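Local coordinates for glycerate dehydrogenase related protein (Thermoplasma acidophilum, PDB 3GVX) that probably acts as an NAD(P)H-dependent reductase of glyoxylate or hydroxypyruvate, as a member of the D-isomer specific 2-hydroxyacid dehydrogenase family, at residues 179-193 and 209-221. Sequence-based numbering, arbitrary orientation.
Sequences IAIPLTDKTRGMVNS and ARADVVSKPDMIG
V191 and V214 form a single backbone bridge. V191 N donates almost straight to V213 O (3.0 Å, 175° at the hydrogen), and V191 O accepts from S215 N at 3.2 Å, so both polar backbone atoms of this buried valine are satisfied. Two residues earlier, G189 N gives its hydrogen to D212 O (2.9 Å); G189, third residue of the type II turn from T187 to M190, has positive phi, a conformation easy for a residue without a side chain. Branched, apolar valines suit the interior: V214 CG2 presses on V191 CG2 at 3.4 Å, while V213, with chi1 at 175° turning CG1 away from its own N, sets that methyl against I181 CG2 at 3.8 Å. T187 OG1 ties its own loop together, donating to P182 O and accepting from T184 N. Farther along, D218 OD2 takes the S193 N hydrogen on its anti side (2.9 Å), and water joins S193 OG to D218 O. Were D218 replaced by alanine, S193 N would probably lose its acceptor and the start of helix 193-196 its side-chain tie to helix 216-225. N192 N-caps helix 193-196 through OD1 to L195 N, and S215 holds the same position before helix 216-225. In this Rossmann-type domain, the loops leaving parallel neighbours 176-179 and 204-207 thus pair beyond the strand ends, where V191 and M219 touch L196, and V214 and M219 meet Y231 of strand 230-233.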
loop_
_atom_site.group_PDB
_atom_site.type_symbol
_atom_site.label_atom_id
_atom_site.label_comp_id
_atom_site.label_asym_id
_atom_site.label_seq_id
_atom_site.Cartn_x
_atom_site.Cartn_y
_atom_site.Cartn_z
ATOM N N ILE B 179 -3.124 15.762 0.490
ATOM C CA ILE B 179 -4.119 16.760 0.793
ATOM C C ILE B 179 -5.458 16.081 0.962
ATOM O O ILE B 179 -5.992 15.489 0.038
ATOM C CB ILE B 179 -4.217 17.821 -0.296
ATOM C CG1 ILE B 179 -2.837 18.450 -0.502
ATOM C CG2 ILE B 179 -5.260 18.865 0.108
ATOM C CD1 ILE B 179 -2.688 19.191 -1.790
ATOM N N ALA B 180 -5.968 16.145 2.180
ATOM C CA ALA B 180 -7.245 15.553 2.507
ATOM C C ALA B 180 -7.945 16.500 3.484
ATOM O O ALA B 180 -8.294 16.124 4.595
ATOM C CB ALA B 180 -7.020 14.217 3.128
ATOM N N ILE B 181 -8.132 17.740 3.051
ATOM C CA ILE B 181 -8.748 18.748 3.889
ATOM C C ILE B 181 -9.997 19.301 3.204
ATOM O O ILE B 181 -10.042 19.430 1.986
ATOM C CB ILE B 181 -7.733 19.884 4.175
ATOM C CG1 ILE B 181 -8.131 20.655 5.436
ATOM C CG2 ILE B 181 -7.616 20.789 2.949
ATOM C CD1 ILE B 181 -6.998 21.441 6.043
ATOM N N PRO B 182 -11.040 19.611 3.984
ATOM C CA PRO B 182 -12.280 20.152 3.423
ATOM C C PRO B 182 -12.081 21.528 2.787
ATOM O O PRO B 182 -11.264 22.334 3.237
ATOM C CB PRO B 182 -13.210 20.203 4.632
ATOM C CG PRO B 182 -12.699 19.089 5.486
ATOM C CD PRO B 182 -11.218 19.290 5.407
ATOM N N LEU B 183 -12.842 21.770 1.728
ATOM C CA LEU B 183 -12.778 23.024 1.002
ATOM C C LEU B 183 -13.694 24.051 1.668
ATOM O O LEU B 183 -14.919 23.909 1.666
ATOM C CB LEU B 183 -13.204 22.792 -0.444
ATOM C CG LEU B 183 -13.575 24.004 -1.294
ATOM C CD1 LEU B 183 -12.354 24.879 -1.612
ATOM C CD2 LEU B 183 -14.228 23.471 -2.553
ATOM N N THR B 184 -13.080 25.069 2.261
ATOM C CA THR B 184 -13.812 26.144 2.918
ATOM C C THR B 184 -13.169 27.456 2.485
ATOM O O THR B 184 -12.247 27.468 1.668
ATOM C CB THR B 184 -13.707 26.062 4.459
ATOM O OG1 THR B 184 -12.374 26.393 4.857
ATOM C CG2 THR B 184 -14.069 24.660 4.964
ATOM N N ASP B 185 -13.653 28.554 3.044
ATOM C CA ASP B 185 -13.117 29.862 2.726
ATOM C C ASP B 185 -11.646 30.037 3.057
ATOM O O ASP B 185 -10.948 30.782 2.379
ATOM C CB ASP B 185 -13.922 30.936 3.446
ATOM C CG ASP B 185 -15.232 31.231 2.753
ATOM O OD1 ASP B 185 -16.127 31.829 3.388
ATOM O OD2 ASP B 185 -15.362 30.862 1.567
ATOM N N LYS B 186 -11.147 29.381 4.090
ATOM C CA LYS B 186 -9.733 29.574 4.377
ATOM C C LYS B 186 -8.847 28.579 3.695
ATOM O O LYS B 186 -7.637 28.768 3.636
ATOM C CB LYS B 186 -9.441 29.484 5.846
ATOM C CG LYS B 186 -10.633 29.304 6.658
ATOM C CD LYS B 186 -10.441 30.143 7.856
ATOM C CE LYS B 186 -11.554 29.926 8.796
ATOM N NZ LYS B 186 -11.010 29.096 9.883
ATOM N N THR B 187 -9.435 27.504 3.198
ATOM C CA THR B 187 -8.629 26.506 2.531
ATOM C C THR B 187 -8.642 26.710 1.022
ATOM O O THR B 187 -7.769 26.209 0.332
ATOM C CB THR B 187 -9.109 25.081 2.863
ATOM O OG1 THR B 187 -10.303 24.804 2.127
ATOM C CG2 THR B 187 -9.378 24.935 4.357
ATOM N N ARG B 188 -9.626 27.435 0.500
ATOM C CA ARG B 188 -9.671 27.683 -0.942
ATOM C C ARG B 188 -8.394 28.404 -1.368
ATOM O O ARG B 188 -8.019 29.414 -0.763
ATOM C CB ARG B 188 -10.888 28.540 -1.306
ATOM C CG ARG B 188 -10.829 29.190 -2.695
ATOM C CD ARG B 188 -12.022 28.806 -3.558
ATOM N NE ARG B 188 -13.261 28.764 -2.786
ATOM C CZ ARG B 188 -14.338 28.067 -3.129
ATOM N NH1 ARG B 188 -14.335 27.350 -4.242
ATOM N NH2 ARG B 188 -15.404 28.069 -2.340
ATOM N N GLY B 189 -7.732 27.884 -2.403
ATOM C CA GLY B 189 -6.502 28.478 -2.912
ATOM C C GLY B 189 -5.338 28.369 -1.957
ATOM O O GLY B 189 -4.268 28.929 -2.185
HETATM N N MSE B 190 -5.564 27.626 -0.882
HETATM C CA MSE B 190 -4.586 27.375 0.172
HETATM C C MSE B 190 -3.210 26.948 -0.325
HETATM O O MSE B 190 -2.190 27.453 0.137
HETATM C CB MSE B 190 -5.154 26.321 1.109
HETATM C CG MSE B 190 -4.203 25.721 2.096
HETATM SE SE MSE B 190 -5.186 24.639 3.139
HETATM C CE MSE B 190 -4.320 24.793 4.613
ATOM N N VAL B 191 -3.183 26.003 -1.252
ATOM C CA VAL B 191 -1.915 25.538 -1.793
ATOM C C VAL B 191 -1.464 26.529 -2.858
ATOM O O VAL B 191 -1.926 26.474 -3.996
ATOM C CB VAL B 191 -2.055 24.140 -2.440
ATOM C CG1 VAL B 191 -0.692 23.654 -2.935
ATOM C CG2 VAL B 191 -2.680 23.163 -1.448
ATOM N N ASN B 192 -0.581 27.449 -2.489
ATOM C CA ASN B 192 -0.128 28.432 -3.465
ATOM C C ASN B 192 1.382 28.582 -3.625
ATOM O O ASN B 192 2.161 28.015 -2.862
ATOM C CB ASN B 192 -0.763 29.802 -3.175
ATOM C CG ASN B 192 -0.384 30.351 -1.822
ATOM O OD1 ASN B 192 0.634 29.971 -1.242
ATOM N ND2 ASN B 192 -1.202 31.265 -1.310
ATOM N N SER B 193 1.768 29.335 -4.654
ATOM C CA SER B 193 3.166 29.611 -4.957
ATOM C C SER B 193 3.944 29.751 -3.674
ATOM O O SER B 193 5.010 29.167 -3.509
ATOM C CB SER B 193 3.305 30.921 -5.746
ATOM O OG SER B 193 2.855 30.809 -7.083
ATOM N N ALA B 209 -8.626 15.613 -2.011
ATOM C CA ALA B 209 -9.613 16.504 -1.408
ATOM C C ALA B 209 -10.427 17.190 -2.506
ATOM O O ALA B 209 -11.306 16.592 -3.107
ATOM C CB ALA B 209 -8.909 17.542 -0.522
ATOM N N ARG B 210 -10.099 18.438 -2.781
ATOM C CA ARG B 210 -10.791 19.187 -3.811
ATOM C C ARG B 210 -9.784 19.996 -4.594
ATOM O O ARG B 210 -8.805 20.495 -4.037
ATOM C CB ARG B 210 -11.839 20.094 -3.167
ATOM C CG ARG B 210 -13.031 19.343 -2.583
ATOM C CD ARG B 210 -13.991 18.962 -3.699
ATOM N NE ARG B 210 -14.309 17.535 -3.721
ATOM C CZ ARG B 210 -15.358 16.977 -3.122
ATOM N NH1 ARG B 210 -16.210 17.729 -2.443
ATOM N NH2 ARG B 210 -15.554 15.666 -3.199
ATOM N N ALA B 211 -10.021 20.107 -5.891
ATOM C CA ALA B 211 -9.135 20.854 -6.755
ATOM C C ALA B 211 -9.002 22.305 -6.283
ATOM O O ALA B 211 -7.906 22.869 -6.301
ATOM C CB ALA B 211 -9.639 20.795 -8.200
ATOM N N ASP B 212 -10.096 22.901 -5.819
ATOM C CA ASP B 212 -10.035 24.292 -5.392
ATOM C C ASP B 212 -9.262 24.616 -4.132
ATOM O O ASP B 212 -9.060 25.785 -3.820
ATOM C CB ASP B 212 -11.445 24.879 -5.357
ATOM C CG ASP B 212 -12.021 25.024 -6.755
ATOM O OD1 ASP B 212 -11.341 25.630 -7.602
ATOM O OD2 ASP B 212 -13.128 24.517 -7.020
ATOM N N VAL B 213 -8.805 23.598 -3.412
ATOM C CA VAL B 213 -7.999 23.861 -2.234
ATOM C C VAL B 213 -6.635 24.235 -2.805
ATOM O O VAL B 213 -5.752 24.731 -2.105
ATOM C CB VAL B 213 -7.880 22.618 -1.310
ATOM C CG1 VAL B 213 -6.917 22.911 -0.159
ATOM C CG2 VAL B 213 -9.266 22.230 -0.774
ATOM N N VAL B 214 -6.480 24.002 -4.106
ATOM C CA VAL B 214 -5.245 24.335 -4.796
ATOM C C VAL B 214 -5.415 25.383 -5.896
ATOM O O VAL B 214 -6.322 25.312 -6.728
ATOM C CB VAL B 214 -4.571 23.086 -5.440
ATOM C CG1 VAL B 214 -3.367 23.521 -6.295
ATOM C CG2 VAL B 214 -4.141 22.100 -4.354
ATOM N N SER B 215 -4.513 26.356 -5.874
ATOM C CA SER B 215 -4.478 27.406 -6.870
ATOM C C SER B 215 -3.992 26.766 -8.143
ATOM O O SER B 215 -2.834 26.352 -8.259
ATOM C CB SER B 215 -3.503 28.509 -6.461
ATOM O OG SER B 215 -3.089 29.265 -7.588
ATOM N N LYS B 216 -4.886 26.690 -9.108
ATOM C CA LYS B 216 -4.535 26.097 -10.372
ATOM C C LYS B 216 -3.319 26.708 -11.078
ATOM O O LYS B 216 -2.396 25.986 -11.433
ATOM C CB LYS B 216 -5.725 26.118 -11.293
ATOM C CG LYS B 216 -5.385 25.533 -12.613
ATOM C CD LYS B 216 -6.612 25.083 -13.320
ATOM C CE LYS B 216 -6.237 24.617 -14.682
ATOM N NZ LYS B 216 -7.440 24.325 -15.490
ATOM N N PRO B 217 -3.299 28.034 -11.302
ATOM C CA PRO B 217 -2.126 28.608 -11.979
ATOM C C PRO B 217 -0.831 28.462 -11.179
ATOM O O PRO B 217 0.244 28.300 -11.754
ATOM C CB PRO B 217 -2.513 30.076 -12.180
ATOM C CG PRO B 217 -4.032 30.041 -12.176
ATOM C CD PRO B 217 -4.324 29.064 -11.070
ATOM N N ASP B 218 -0.931 28.517 -9.854
ATOM C CA ASP B 218 0.252 28.388 -9.009
ATOM C C ASP B 218 0.880 26.992 -9.082
ATOM O O ASP B 218 2.100 26.853 -9.137
ATOM C CB ASP B 218 -0.091 28.746 -7.556
ATOM C CG ASP B 218 -0.382 30.228 -7.373
ATOM O OD1 ASP B 218 -0.870 30.853 -8.334
ATOM O OD2 ASP B 218 -0.141 30.758 -6.266
HETATM N N MSE B 219 0.037 25.965 -9.094
HETATM C CA MSE B 219 0.516 24.590 -9.167
HETATM C C MSE B 219 1.109 24.303 -10.534
HETATM O O MSE B 219 2.203 23.756 -10.642
HETATM C CB MSE B 219 -0.631 23.615 -8.861
HETATM C CG MSE B 219 -0.289 22.136 -9.010
HETATM SE SE MSE B 219 1.245 21.649 -8.217
HETATM C CE MSE B 219 0.945 21.874 -6.484
ATOM N N ILE B 220 0.389 24.688 -11.577
ATOM C CA ILE B 220 0.872 24.471 -12.930
ATOM C C ILE B 220 2.150 25.244 -13.194
ATOM O O ILE B 220 2.994 24.820 -13.985
ATOM C CB ILE B 220 -0.185 24.882 -13.969
ATOM C CG1 ILE B 220 -1.343 23.885 -13.910
ATOM C CG2 ILE B 220 0.449 25.023 -15.341
ATOM C CD1 ILE B 220 -2.099 23.699 -15.185
ATOM N N GLY B 221 2.297 26.372 -12.517
ATOM C CA GLY B 221 3.483 27.180 -12.692
ATOM C C GLY B 221 4.642 26.594 -11.932
ATOM O O GLY B 221 5.774 26.584 -12.403
HETATM O O HOH W 1 3.599 28.877 -8.870
#